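Local coordinates for protein carbamate kinase (Aeropyrum pernix, PDB 2E9Y) that probably acts as a carbamate kinase, an amino acid kinase family enzyme that transfers phosphate between carbamoyl phosphate and ADP, at residues Met84-Ile89 and Val112-Val117; Val50-Asn55 and Leu218-Leu223; Ala35-Ala40 and Arg102-Asn107; Leu223-Asn228 and Val286-Lys291; Glu260-Leu265 and Ala281-Val286. All coordinates share one frame; numbering follows the deposited sequence. Where two conformers were deposited one is given.

Contact 1. Residues Met84-Ile89 and Val112-Val117; sequences MTQAWI and VVISRV
Gln-86 turns its amide onto the backbone of Ser-115 and grips both polar groups of that one residue. Its OE1 accepts the Ser-115 N-H at 2.9 Å, while its NE2 returns a bond to Ser-115 O at 3.1 Å. The second bond is nearly straight (163°) and lies in the carbonyl plane on a lone pair; the two together fix the amide's rotation, its polar edge turned to the Ser-115 backbone. NE2 also reaches Gly-193 O. An extended chain beyond CG carries the amide out from helix 78-103, and glutamine suits the place because it offers the acceptor and donor that a neighbouring strand would. This is the tight part, where CG2 of Ile-114 also packs 3.5 Å from Gln-86 OE1. A leucine here would probably leave the buried Ser-115 N-H without its acceptor and rob Gly-193 O of a donor. Toward Val-112 the fit is looser: its CG1 meets Gln-86 O at 3.6 Å, and Ala-87 stays farther off, packing on Ala-87 of the second subunit. Ser-115 OG bonds Val-113 O at 2.6 Å, within the break in the strand, and also bonds Leu-192 N. A helix side chain standing in for a strand across a break in strand 112-119 thus ties the main sheet of the amino acid kinase fold to the helix that packs at the dimer interface.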
# COMPACT_ATOMS: atom_id res chain seq x y z
N MET A 84 4.62 -2.68 -0.15
CA MET A 84 4.91 -1.32 -0.58
C MET A 84 4.68 -1.15 -2.08
O MET A 84 4.11 -0.17 -2.55
CB MET A 84 6.38 -1.02 -0.25
CG MET A 84 6.59 -0.70 1.23
SD MET A 84 8.28 -0.21 1.59
CE MET A 84 8.18 -0.28 3.38
N THR A 85 5.13 -2.13 -2.88
CA THR A 85 4.96 -2.02 -4.33
C THR A 85 3.49 -2.07 -4.74
O THR A 85 3.12 -1.55 -5.79
CB THR A 85 5.74 -3.13 -5.12
OG1 THR A 85 5.19 -4.43 -4.83
CG2 THR A 85 7.21 -3.11 -4.75
N GLN A 86 2.65 -2.70 -3.92
CA GLN A 86 1.23 -2.75 -4.27
C GLN A 86 0.64 -1.34 -4.18
O GLN A 86 -0.20 -0.96 -5.00
CB GLN A 86 0.45 -3.71 -3.36
CG GLN A 86 0.88 -5.17 -3.50
CD GLN A 86 -0.00 -6.15 -2.72
OE1 GLN A 86 -0.72 -5.77 -1.80
NE2 GLN A 86 0.06 -7.43 -3.10
N ALA A 87 1.08 -0.56 -3.20
CA ALA A 87 0.58 0.81 -3.05
C ALA A 87 1.24 1.73 -4.08
O ALA A 87 0.58 2.61 -4.65
CB ALA A 87 0.87 1.31 -1.64
N TRP A 88 2.53 1.52 -4.32
CA TRP A 88 3.29 2.33 -5.27
C TRP A 88 2.71 2.17 -6.68
O TRP A 88 2.20 3.14 -7.26
CB TRP A 88 4.76 1.89 -5.21
CG TRP A 88 5.71 2.45 -6.25
CD1 TRP A 88 5.44 3.39 -7.21
CD2 TRP A 88 7.08 2.06 -6.43
NE1 TRP A 88 6.57 3.60 -7.98
CE2 TRP A 88 7.58 2.80 -7.51
CE3 TRP A 88 7.92 1.16 -5.76
CZ2 TRP A 88 8.91 2.66 -7.96
CZ3 TRP A 88 9.23 1.02 -6.21
CH2 TRP A 88 9.71 1.77 -7.30
N ILE A 89 2.74 0.96 -7.22
CA ILE A 89 2.23 0.72 -8.57
C ILE A 89 0.71 0.87 -8.61
O ILE A 89 0.15 1.43 -9.57
CB ILE A 89 2.64 -0.68 -9.06
CG1 ILE A 89 4.17 -0.81 -9.08
CG2 ILE A 89 2.11 -0.92 -10.47
CD1 ILE A 89 4.67 -2.24 -9.25
N VAL A 112 -7.53 -0.04 -4.68
CA VAL A 112 -6.30 -0.83 -4.76
C VAL A 112 -6.39 -1.76 -3.55
O VAL A 112 -6.41 -1.30 -2.41
CB VAL A 112 -5.03 0.05 -4.65
CG1 VAL A 112 -3.79 -0.83 -4.58
CG2 VAL A 112 -4.92 0.97 -5.85
N VAL A 113 -6.49 -3.06 -3.80
CA VAL A 113 -6.62 -4.00 -2.69
C VAL A 113 -5.28 -4.60 -2.28
O VAL A 113 -4.62 -5.25 -3.09
CB VAL A 113 -7.59 -5.15 -3.04
CG1 VAL A 113 -7.82 -6.03 -1.82
CG2 VAL A 113 -8.91 -4.59 -3.55
N ILE A 114 -4.88 -4.37 -1.03
CA ILE A 114 -3.66 -4.98 -0.55
C ILE A 114 -3.95 -6.46 -0.42
O ILE A 114 -4.91 -6.86 0.21
CB ILE A 114 -3.30 -4.39 0.82
CG1 ILE A 114 -3.03 -2.88 0.76
CG2 ILE A 114 -2.05 -5.07 1.39
CD1 ILE A 114 -2.00 -2.50 -0.32
N SER A 115 -3.11 -7.25 -1.11
CA SER A 115 -3.48 -8.64 -1.36
C SER A 115 -2.40 -9.64 -0.88
O SER A 115 -1.22 -9.51 -1.18
CB SER A 115 -3.69 -8.79 -2.86
OG SER A 115 -4.69 -7.86 -3.26
N ARG A 116 -2.85 -10.64 -0.09
CA ARG A 116 -1.95 -11.72 0.32
C ARG A 116 -2.29 -13.02 -0.41
O ARG A 116 -3.44 -13.26 -0.76
CB ARG A 116 -2.13 -11.97 1.81
CG ARG A 116 -1.63 -10.83 2.72
CD ARG A 116 -2.24 -10.93 4.13
NE ARG A 116 -3.70 -10.85 4.02
CZ ARG A 116 -4.46 -11.03 5.11
NH1 ARG A 116 -3.94 -11.29 6.31
NH2 ARG A 116 -5.80 -10.94 4.99
N VAL A 117 -1.29 -13.86 -0.65
CA VAL A 117 -1.50 -15.12 -1.34
C VAL A 117 -0.97 -16.26 -0.47
O VAL A 117 0.16 -16.19 0.02
CB VAL A 117 -0.78 -15.14 -2.71
CG1 VAL A 117 -0.94 -16.50 -3.37
CG2 VAL A 117 -1.36 -14.06 -3.60

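Contact 2. Residues Val50-Asn55 and Leu218-Leu223; sequences VITHGN and LASSLL
Thr-52 and Ser-220 mark the closest backbone approach, 6.8 Å between their CA atoms, where strand 50-52 lies against helix 218-223. The two axes run nearly antiparallel, at 165° and 10.0 Å apart, so that alternate strand residues Val-50 and Thr-52 meet successive turns of the helix. The polar link is a hydroxyl pair: Thr-52 OG1 donates to Ser-220 OG at 2.7 Å. The serine oxygen sits beside its own backbone N (chi1 -66°), and from there it also bonds Lys-216 O one turn earlier. Small hydroxyl residues suit this buried spot: the threonine proton is taken up by the serine oxygen, itself bonded to Lys-216 O, and neither side chain brings much bulk. Next to the pair, Leu-223 sends CD2 obliquely across Val-50, 3.8 Å from its CG1, and Thr-52 CG2 closes in on the same leucine methyl at 4.3 Å. Beyond the strand the chain turns away, and His-53 ND1 pins the glycine loop through an almost straight bond of 2.8 Å to Gly-54 O. A helix laid antiparallel on a parallel strand is the basic packing of the alpha/beta sandwich of amino acid kinases, in which the glycine-containing loop after this strand probably borders the substrate site.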
# COMPACT_ATOMS: atom_id res chain seq x y z
N VAL A 50 -10.62 -6.83 -12.86
CA VAL A 50 -9.76 -6.89 -11.69
C VAL A 50 -8.41 -6.90 -12.39
O VAL A 50 -8.07 -7.86 -13.10
CB VAL A 50 -9.95 -8.19 -10.89
CG1 VAL A 50 -8.91 -8.25 -9.77
CG2 VAL A 50 -11.35 -8.24 -10.29
N ILE A 51 -7.67 -5.82 -12.21
CA ILE A 51 -6.38 -5.64 -12.84
C ILE A 51 -5.22 -5.99 -11.92
O ILE A 51 -5.10 -5.43 -10.83
CB ILE A 51 -6.21 -4.17 -13.28
CG1 ILE A 51 -7.39 -3.77 -14.18
CG2 ILE A 51 -4.88 -3.98 -13.99
CD1 ILE A 51 -7.50 -2.28 -14.42
N THR A 52 -4.38 -6.92 -12.35
CA THR A 52 -3.22 -7.30 -11.56
C THR A 52 -1.97 -6.83 -12.30
O THR A 52 -2.07 -6.37 -13.45
CB THR A 52 -3.13 -8.82 -11.36
OG1 THR A 52 -2.85 -9.45 -12.62
CG2 THR A 52 -4.44 -9.36 -10.81
N HIS A 53 -0.82 -6.94 -11.66
CA HIS A 53 0.43 -6.49 -12.28
C HIS A 53 1.63 -7.10 -11.59
O HIS A 53 1.51 -7.64 -10.49
CB HIS A 53 0.53 -4.97 -12.20
CG HIS A 53 0.53 -4.45 -10.79
ND1 HIS A 53 1.66 -4.41 -10.00
CD2 HIS A 53 -0.48 -3.94 -10.03
CE1 HIS A 53 1.35 -3.90 -8.82
NE2 HIS A 53 0.06 -3.61 -8.81
N GLY A 54 2.80 -7.00 -12.23
CA GLY A 54 4.02 -7.52 -11.63
C GLY A 54 4.69 -6.42 -10.82
O GLY A 54 4.16 -5.31 -10.73
N ASN A 55 5.85 -6.71 -10.24
CA ASN A 55 6.55 -5.70 -9.44
C ASN A 55 8.06 -5.95 -9.43
O ASN A 55 8.76 -5.48 -8.54
CB ASN A 55 6.03 -5.72 -8.00
CG ASN A 55 6.45 -6.96 -7.25
OD1 ASN A 55 6.91 -7.94 -7.85
ND2 ASN A 55 6.31 -6.94 -5.92
N LEU A 218 0.56 -16.89 -12.49
CA LEU A 218 -0.01 -18.06 -11.82
C LEU A 218 -1.02 -17.58 -10.79
O LEU A 218 -2.11 -18.15 -10.65
CB LEU A 218 1.09 -18.88 -11.14
CG LEU A 218 2.15 -19.47 -12.07
CD1 LEU A 218 3.08 -20.38 -11.27
CD2 LEU A 218 1.46 -20.25 -13.19
N ALA A 219 -0.66 -16.53 -10.05
CA ALA A 219 -1.55 -15.99 -9.03
C ALA A 219 -2.82 -15.40 -9.64
O ALA A 219 -3.91 -15.59 -9.10
CB ALA A 219 -0.82 -14.91 -8.21
N SER A 220 -2.68 -14.68 -10.75
CA SER A 220 -3.82 -14.07 -11.42
C SER A 220 -4.78 -15.14 -11.93
O SER A 220 -6.00 -14.96 -11.91
CB SER A 220 -3.36 -13.20 -12.60
OG SER A 220 -2.62 -12.08 -12.14
N SER A 221 -4.22 -16.25 -12.40
CA SER A 221 -5.03 -17.35 -12.90
C SER A 221 -5.86 -17.90 -11.74
O SER A 221 -7.07 -18.11 -11.86
CB SER A 221 -4.14 -18.45 -13.47
OG SER A 221 -4.92 -19.50 -14.03
N LEU A 222 -5.20 -18.14 -10.61
CA LEU A 222 -5.89 -18.65 -9.43
C LEU A 222 -6.98 -17.68 -8.99
O LEU A 222 -8.07 -18.10 -8.62
CB LEU A 222 -4.89 -18.87 -8.29
CG LEU A 222 -5.47 -19.34 -6.96
CD1 LEU A 222 -6.21 -20.67 -7.14
CD2 LEU A 222 -4.34 -19.49 -5.95
N LEU A 223 -6.69 -16.38 -9.03
CA LEU A 223 -7.68 -15.37 -8.64
C LEU A 223 -8.91 -15.44 -9.55
O LEU A 223 -10.04 -15.38 -9.08
CB LEU A 223 -7.09 -13.96 -8.71
CG LEU A 223 -8.06 -12.83 -8.34
CD1 LEU A 223 -8.56 -13.01 -6.91
CD2 LEU A 223 -7.37 -11.47 -8.48

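Contact 3. Residues Ala35-Ala40 and Arg102-Asn107; sequences ASSIIA and RRRGLN
Arg-104 reaches from the Schellman motif that ends helix 78-103 to lay its guanidinium over Ala-40 on helix 25-44. Gly-105, with positive phi, is the C-prime residue of that motif: its N bonds Arg-102 O at 2.8 Å, and Leu-106 N bonds Leu-101 O. The Arg-104 chain runs extended from CG to NE, and the flat head arrives with one face down on the alanine: Ala-40 CB lies 3.4 Å from Arg-104 CZ, over the centre of the group. Alanine suits the place, since its short side chain lets the flat group lie close over the helix. Ser-37 OG stands at the edge, in plane, 3.7 Å from Arg-104 NH2. The charge itself is met by Glu-100 and Asp-41, which form salt bridges with NE and NH1. A leucine in place of Arg-104 would probably leave Asp-41 without its positive mate and the Ala-40 methyl without its flat cover. The arginine just past the end of helix 78-103 thus bridges to Asp-41 on helix 25-44, a helix-to-helix link within the amino acid kinase fold.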
# COMPACT_ATOMS: atom_id res chain seq x y z
N ALA A 35 -1.21 2.55 -20.50
CA ALA A 35 -1.97 1.38 -20.07
C ALA A 35 -3.39 1.74 -19.62
O ALA A 35 -4.34 1.01 -19.91
CB ALA A 35 -1.23 0.65 -18.95
N SER A 36 -3.53 2.86 -18.91
CA SER A 36 -4.84 3.29 -18.43
C SER A 36 -5.77 3.66 -19.57
O SER A 36 -6.97 3.39 -19.52
CB SER A 36 -4.70 4.48 -17.48
OG SER A 36 -4.12 4.08 -16.25
N SER A 37 -5.21 4.27 -20.61
CA SER A 37 -6.02 4.66 -21.76
C SER A 37 -6.63 3.41 -22.38
O SER A 37 -7.83 3.36 -22.65
CB SER A 37 -5.16 5.39 -22.79
OG SER A 37 -5.96 5.90 -23.84
N ILE A 38 -5.79 2.40 -22.58
CA ILE A 38 -6.22 1.13 -23.16
C ILE A 38 -7.23 0.41 -22.26
O ILE A 38 -8.21 -0.15 -22.75
CB ILE A 38 -5.01 0.22 -23.42
CG1 ILE A 38 -4.16 0.83 -24.55
CG2 ILE A 38 -5.46 -1.19 -23.79
CD1 ILE A 38 -2.82 0.16 -24.74
N ILE A 39 -7.01 0.44 -20.95
CA ILE A 39 -7.94 -0.22 -20.04
C ILE A 39 -9.29 0.49 -20.08
O ILE A 39 -10.34 -0.14 -19.96
CB ILE A 39 -7.40 -0.20 -18.59
CG1 ILE A 39 -6.21 -1.15 -18.47
CG2 ILE A 39 -8.51 -0.61 -17.62
CD1 ILE A 39 -5.50 -1.09 -17.13
N ALA A 40 -9.26 1.81 -20.24
CA ALA A 40 -10.48 2.60 -20.31
C ALA A 40 -11.30 2.15 -21.52
O ALA A 40 -12.54 2.13 -21.47
CB ALA A 40 -10.15 4.08 -20.43
N ARG A 102 -12.55 9.92 -16.13
CA ARG A 102 -13.15 11.22 -15.84
C ARG A 102 -13.15 12.06 -17.12
O ARG A 102 -14.13 12.72 -17.45
CB ARG A 102 -12.35 11.92 -14.75
CG ARG A 102 -12.91 13.25 -14.29
CD ARG A 102 -11.88 13.94 -13.42
NE ARG A 102 -11.35 13.00 -12.43
CZ ARG A 102 -10.08 12.96 -12.04
NH1 ARG A 102 -9.19 13.81 -12.56
NH2 ARG A 102 -9.69 12.07 -11.15
N ARG A 103 -12.02 12.03 -17.82
CA ARG A 103 -11.86 12.77 -19.06
C ARG A 103 -12.91 12.31 -20.07
O ARG A 103 -13.25 13.03 -21.01
CB ARG A 103 -10.45 12.55 -19.63
CG ARG A 103 -10.18 13.26 -20.94
CD ARG A 103 -8.72 13.12 -21.36
NE ARG A 103 -7.81 13.68 -20.37
CZ ARG A 103 -7.05 12.97 -19.54
NH1 ARG A 103 -7.09 11.64 -19.57
NH2 ARG A 103 -6.26 13.58 -18.66
N ARG A 104 -13.43 11.10 -19.87
CA ARG A 104 -14.44 10.54 -20.76
C ARG A 104 -15.84 10.70 -20.18
O ARG A 104 -16.80 10.12 -20.69
CB ARG A 104 -14.15 9.06 -21.02
CG ARG A 104 -12.76 8.81 -21.59
CD ARG A 104 -12.60 7.37 -22.07
NE ARG A 104 -11.24 7.11 -22.55
CZ ARG A 104 -10.87 6.00 -23.18
NH1 ARG A 104 -11.75 5.04 -23.41
NH2 ARG A 104 -9.61 5.85 -23.57
N GLY A 105 -15.95 11.50 -19.12
CA GLY A 105 -17.25 11.73 -18.51
C GLY A 105 -17.67 10.72 -17.46
O GLY A 105 -18.76 10.82 -16.90
N LEU A 106 -16.82 9.73 -17.21
CA LEU A 106 -17.11 8.70 -16.22
C LEU A 106 -16.42 9.02 -14.90
O LEU A 106 -15.20 9.12 -14.84
CB LEU A 106 -16.63 7.33 -16.71
CG LEU A 106 -17.23 6.75 -17.99
CD1 LEU A 106 -16.91 7.64 -19.18
CD2 LEU A 106 -16.68 5.35 -18.22
N ASN A 107 -17.21 9.18 -13.84
CA ASN A 107 -16.65 9.49 -12.53
C ASN A 107 -16.72 8.28 -11.61
O ASN A 107 -17.75 8.03 -10.97
CB ASN A 107 -17.38 10.68 -11.91
CG ASN A 107 -17.26 11.94 -12.75
OD1 ASN A 107 -16.16 12.35 -13.13
ND2 ASN A 107 -18.40 12.56 -13.05

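Contact 4. Residues Leu223-Asn228 and Val286-Lys291; sequences LATQLN and VERTGK
The hydroxyl of Thr-289, whose methyl packs on Thr-225, is gripped twice: OG1 accepts from Lys-291 N at 3.0 Å and also bonds Phe-285 O one turn back. The first of these bonds, at 160°, makes an ST turn at the end of helix 275-289, where Gly-290 takes up positive phi. Because Thr-289 OG1 stands between the backbone N and the carbonyl carbon (chi1 73°), Thr-289 CG2 is swung out toward the other helix, reaching Thr-225 OG1 at 3.4 Å. Thr-225 OG1 itself makes a weak bond to Ser-221 O. Beta-branched, compact threonines suit the site, since their CA atoms lie only 6.2 Å apart. Both helices end here side by side, and each leads into a strand of the main sheet of the amino acid kinase fold: helix 216-226 precedes strand 231-236, and helix 275-289 precedes strand 293-297, which pairs parallel with it. Asn-228, also with positive phi, closes the first helix in a Schellman motif. Toward the surface, Arg-288 crosses Thr-225 at about a right angle in the conformer described, one of two. There the Thr-225 methyl CG2 lies 3.6 Å above the Arg-288 guanidinium plane, offset toward the rim. In that conformer a water links the helices, accepting from Arg-288 NH2 at 2.8 Å and from Gln-226 NE2 at 3.2 Å, while Gln-226 OE1 is held by Ile-173 N.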
# COMPACT_ATOMS: atom_id res chain seq x y z
N LEU A 223 -6.69 -16.38 -9.03
CA LEU A 223 -7.68 -15.37 -8.64
C LEU A 223 -8.91 -15.44 -9.55
O LEU A 223 -10.04 -15.38 -9.08
CB LEU A 223 -7.09 -13.96 -8.71
CG LEU A 223 -8.06 -12.83 -8.34
CD1 LEU A 223 -8.56 -13.01 -6.91
CD2 LEU A 223 -7.37 -11.47 -8.48
N ALA A 224 -8.66 -15.55 -10.85
CA ALA A 224 -9.75 -15.61 -11.83
C ALA A 224 -10.65 -16.81 -11.53
O ALA A 224 -11.88 -16.71 -11.58
CB ALA A 224 -9.18 -15.73 -13.25
N THR A 225 -10.03 -17.93 -11.20
CA THR A 225 -10.76 -19.14 -10.87
C THR A 225 -11.58 -18.97 -9.59
O THR A 225 -12.74 -19.36 -9.53
CB THR A 225 -9.80 -20.34 -10.71
OG1 THR A 225 -9.22 -20.66 -11.98
CG2 THR A 225 -10.54 -21.56 -10.17
N GLN A 226 -10.98 -18.36 -8.56
CA GLN A 226 -11.67 -18.19 -7.29
C GLN A 226 -12.78 -17.11 -7.35
O GLN A 226 -13.70 -17.09 -6.54
CB GLN A 226 -10.64 -17.85 -6.21
CG GLN A 226 -9.65 -18.99 -5.97
CD GLN A 226 -8.94 -18.81 -4.64
OE1 GLN A 226 -8.41 -17.76 -4.31
NE2 GLN A 226 -8.88 -19.92 -3.88
N LEU A 227 -12.64 -16.17 -8.31
CA LEU A 227 -13.66 -15.14 -8.47
C LEU A 227 -14.78 -15.59 -9.42
O LEU A 227 -15.73 -14.87 -9.70
CB LEU A 227 -13.01 -13.88 -9.06
CG LEU A 227 -12.15 -13.08 -8.09
CD1 LEU A 227 -11.58 -11.82 -8.75
CD2 LEU A 227 -12.92 -12.62 -6.86
N ASN A 228 -14.61 -16.81 -9.97
CA ASN A 228 -15.54 -17.25 -11.02
C ASN A 228 -15.58 -16.24 -12.18
O ASN A 228 -16.64 -15.90 -12.69
CB ASN A 228 -16.93 -17.38 -10.40
CG ASN A 228 -16.92 -18.42 -9.31
OD1 ASN A 228 -17.58 -18.28 -8.28
ND2 ASN A 228 -16.22 -19.54 -9.58
N VAL A 286 -8.27 -22.71 -17.79
CA VAL A 286 -9.16 -23.52 -18.62
C VAL A 286 -9.53 -24.83 -17.93
O VAL A 286 -10.70 -25.22 -17.91
CB VAL A 286 -8.53 -23.82 -20.00
CG1 VAL A 286 -9.44 -24.74 -20.80
CG2 VAL A 286 -8.30 -22.53 -20.77
N GLU A 287 -8.54 -25.51 -17.36
CA GLU A 287 -8.78 -26.79 -16.69
C GLU A 287 -9.66 -26.67 -15.45
O GLU A 287 -10.52 -27.52 -15.21
CB GLU A 287 -7.46 -27.45 -16.30
CG GLU A 287 -6.51 -27.69 -17.46
CD GLU A 287 -5.24 -28.38 -17.03
OE1 GLU A 287 -4.70 -28.02 -15.97
OE2 GLU A 287 -4.77 -29.28 -17.76
N ARG A 288 -9.45 -25.62 -14.66
CA ARG A 288 -10.22 -25.43 -13.43
C ARG A 288 -11.59 -24.79 -13.60
O ARG A 288 -12.47 -25.00 -12.77
CB ARG A 288 -9.42 -24.61 -12.42
CG ARG A 288 -8.13 -25.27 -11.99
CD ARG A 288 -7.52 -24.57 -10.79
NE ARG A 288 -8.41 -24.60 -9.64
CZ ARG A 288 -8.09 -24.14 -8.43
NH1 ARG A 288 -6.89 -23.61 -8.22
NH2 ARG A 288 -8.97 -24.21 -7.44
N THR A 289 -11.78 -24.01 -14.67
CA THR A 289 -13.06 -23.34 -14.87
C THR A 289 -13.81 -23.77 -16.12
O THR A 289 -15.03 -23.67 -16.18
CB THR A 289 -12.88 -21.81 -14.97
OG1 THR A 289 -12.29 -21.48 -16.23
CG2 THR A 289 -12.00 -21.30 -13.83
N GLY A 290 -13.07 -24.25 -17.12
CA GLY A 290 -13.71 -24.67 -18.35
C GLY A 290 -13.99 -23.50 -19.27
O GLY A 290 -14.65 -23.65 -20.30
N LYS A 291 -13.50 -22.32 -18.90
CA LYS A 291 -13.69 -21.12 -19.71
C LYS A 291 -12.39 -20.77 -20.44
O LYS A 291 -11.30 -21.15 -20.00
CB LYS A 291 -14.13 -19.95 -18.84
CG LYS A 291 -15.53 -20.10 -18.25
CD LYS A 291 -15.87 -18.94 -17.33
CE LYS A 291 -17.35 -18.93 -16.97
NZ LYS A 291 -17.80 -20.18 -16.30
O HOH W 1 -9.41 -22.90 -5.06

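Contact 5. Residues Glu260-Leu265 and Ala281-Val286; sequences ELKKYL and AAISFV
Ile-283 plants its CD1 methyl on the backbone of the opposing helix, 3.5 Å from Lys-262 N. The same methyl touches the CB atoms of Leu-261 and Lys-262, each at 3.9 Å, and lies more loosely against Leu-265 CD2 at 4.4 Å. With chi2 at 172° the isoleucine chain is stretched to its full reach, which suits the spacing: the axes of segments 260-265 and 281-286 pass 10.2 Å apart, at 145° between their N-to-C directions. Helices 258-266 and 275-289 are thus a pair of successive, roughly antiparallel helices packed by their apolar sides in the C-terminal half of the chain, which in relatives of this fold binds the nucleotide. Farther out, the extended chain of Lys-262 carries NZ to a salt bridge with Glu-287, so the exposed side is tied by charge where the centre is apolar. Toward the sheet, Leu-261, Ala-282 and Val-286 rest on Val-313 of strand 311-314, which seats both helices. Lys-263 NZ pairs with Glu-260 OE2 at 2.9 Å within the first helix.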
# COMPACT_ATOMS: atom_id res chain seq x y z
N GLU A 260 -3.11 -29.24 -25.90
CA GLU A 260 -2.02 -29.16 -26.86
C GLU A 260 -0.89 -28.28 -26.35
O GLU A 260 0.28 -28.61 -26.50
CB GLU A 260 -2.54 -28.63 -28.20
CG GLU A 260 -3.33 -29.67 -28.98
CD GLU A 260 -2.47 -30.86 -29.37
OE1 GLU A 260 -1.62 -30.72 -30.27
OE2 GLU A 260 -2.65 -31.94 -28.77
N LEU A 261 -1.24 -27.15 -25.74
CA LEU A 261 -0.22 -26.25 -25.20
C LEU A 261 0.53 -26.92 -24.06
O LEU A 261 1.73 -26.69 -23.88
CB LEU A 261 -0.84 -24.94 -24.71
CG LEU A 261 -1.34 -23.96 -25.78
CD1 LEU A 261 -1.74 -22.66 -25.11
CD2 LEU A 261 -0.24 -23.70 -26.80
N LYS A 262 -0.17 -27.76 -23.30
CA LYS A 262 0.43 -28.46 -22.17
C LYS A 262 1.56 -29.37 -22.64
O LYS A 262 2.55 -29.56 -21.93
CB LYS A 262 -0.63 -29.27 -21.43
CG LYS A 262 -0.28 -29.60 -20.00
CD LYS A 262 -1.49 -30.12 -19.23
CE LYS A 262 -1.23 -30.11 -17.74
NZ LYS A 262 -2.44 -30.48 -16.96
N LYS A 263 1.41 -29.94 -23.84
CA LYS A 263 2.44 -30.81 -24.39
C LYS A 263 3.69 -29.98 -24.72
O LYS A 263 4.81 -30.37 -24.38
CB LYS A 263 1.95 -31.49 -25.67
CG LYS A 263 0.78 -32.43 -25.49
CD LYS A 263 0.38 -33.03 -26.83
CE LYS A 263 -0.86 -33.90 -26.73
NZ LYS A 263 -1.30 -34.37 -28.08
N TYR A 264 3.48 -28.85 -25.39
CA TYR A 264 4.58 -27.97 -25.76
C TYR A 264 5.29 -27.47 -24.51
O TYR A 264 6.52 -27.36 -24.48
CB TYR A 264 4.06 -26.78 -26.57
CG TYR A 264 3.64 -27.12 -27.98
CD1 TYR A 264 4.57 -27.61 -28.90
CD2 TYR A 264 2.32 -26.96 -28.41
CE1 TYR A 264 4.20 -27.93 -30.21
CE2 TYR A 264 1.94 -27.28 -29.71
CZ TYR A 264 2.88 -27.76 -30.60
OH TYR A 264 2.51 -28.11 -31.88
N LEU A 265 4.51 -27.16 -23.48
CA LEU A 265 5.04 -26.66 -22.22
C LEU A 265 6.02 -27.63 -21.58
O LEU A 265 7.08 -27.24 -21.10
CB LEU A 265 3.89 -26.37 -21.24
CG LEU A 265 4.28 -25.85 -19.86
CD1 LEU A 265 4.96 -24.50 -19.99
CD2 LEU A 265 3.03 -25.72 -18.99
N ALA A 281 -0.39 -20.65 -16.60
CA ALA A 281 -1.51 -19.94 -15.99
C ALA A 281 -2.77 -20.07 -16.83
O ALA A 281 -3.85 -20.36 -16.31
CB ALA A 281 -1.15 -18.46 -15.81
N ALA A 282 -2.64 -19.85 -18.14
CA ALA A 282 -3.78 -19.94 -19.04
C ALA A 282 -4.38 -21.35 -19.02
O ALA A 282 -5.59 -21.51 -18.93
CB ALA A 282 -3.35 -19.58 -20.46
N ILE A 283 -3.52 -22.36 -19.11
CA ILE A 283 -3.97 -23.74 -19.09
C ILE A 283 -4.71 -24.06 -17.79
O ILE A 283 -5.78 -24.67 -17.81
CB ILE A 283 -2.79 -24.73 -19.23
CG1 ILE A 283 -2.19 -24.62 -20.64
CG2 ILE A 283 -3.25 -26.15 -18.95
CD1 ILE A 283 -0.90 -25.41 -20.83
N SER A 284 -4.14 -23.64 -16.66
CA SER A 284 -4.76 -23.90 -15.37
C SER A 284 -6.17 -23.32 -15.29
O SER A 284 -7.09 -23.95 -14.77
CB SER A 284 -3.90 -23.31 -14.25
OG SER A 284 -4.49 -23.52 -12.98
N PHE A 285 -6.35 -22.11 -15.82
CA PHE A 285 -7.65 -21.47 -15.80
C PHE A 285 -8.66 -22.30 -16.59
O PHE A 285 -9.76 -22.55 -16.12
CB PHE A 285 -7.56 -20.06 -16.41
CG PHE A 285 -8.86 -19.31 -16.38
CD1 PHE A 285 -9.39 -18.85 -15.18
CD2 PHE A 285 -9.58 -19.09 -17.55
CE1 PHE A 285 -10.60 -18.18 -15.14
CE2 PHE A 285 -10.80 -18.42 -17.53
CZ PHE A 285 -11.31 -17.96 -16.32
N VAL A 286 -8.27 -22.71 -17.79
CA VAL A 286 -9.16 -23.52 -18.62
C VAL A 286 -9.53 -24.83 -17.93
O VAL A 286 -10.70 -25.22 -17.91
CB VAL A 286 -8.53 -23.82 -20.00
CG1 VAL A 286 -9.44 -24.74 -20.80
CG2 VAL A 286 -8.30 -22.53 -20.77

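In the fold
Contacts 1, 2, 4 and 5 follow one another across the fold, with neighbouring centres 11, 13 and 13 Å apart. Thr-85 OG1 and Asn-55 ND2, 3.0 Å apart, probably hydrogen-bond contact 1 to the glycine-containing loop of contact 2. Contacts 2 and 4 share Leu-223 and helix 216-226, and Ser-221 OG probably bonds Ala-281 O at 2.7 Å, joining contact 2 to contact 5. Contacts 4 and 5 share Val-286 and helix 275-289. Contact 3, centred 21 Å from contact 2, meets it through Ile-39 CD1 and Ile-51 CD1 at 3.6 Å. No ligand marks the active site; the loop after strand 48-52, in contact 2, probably borders it, as in relatives.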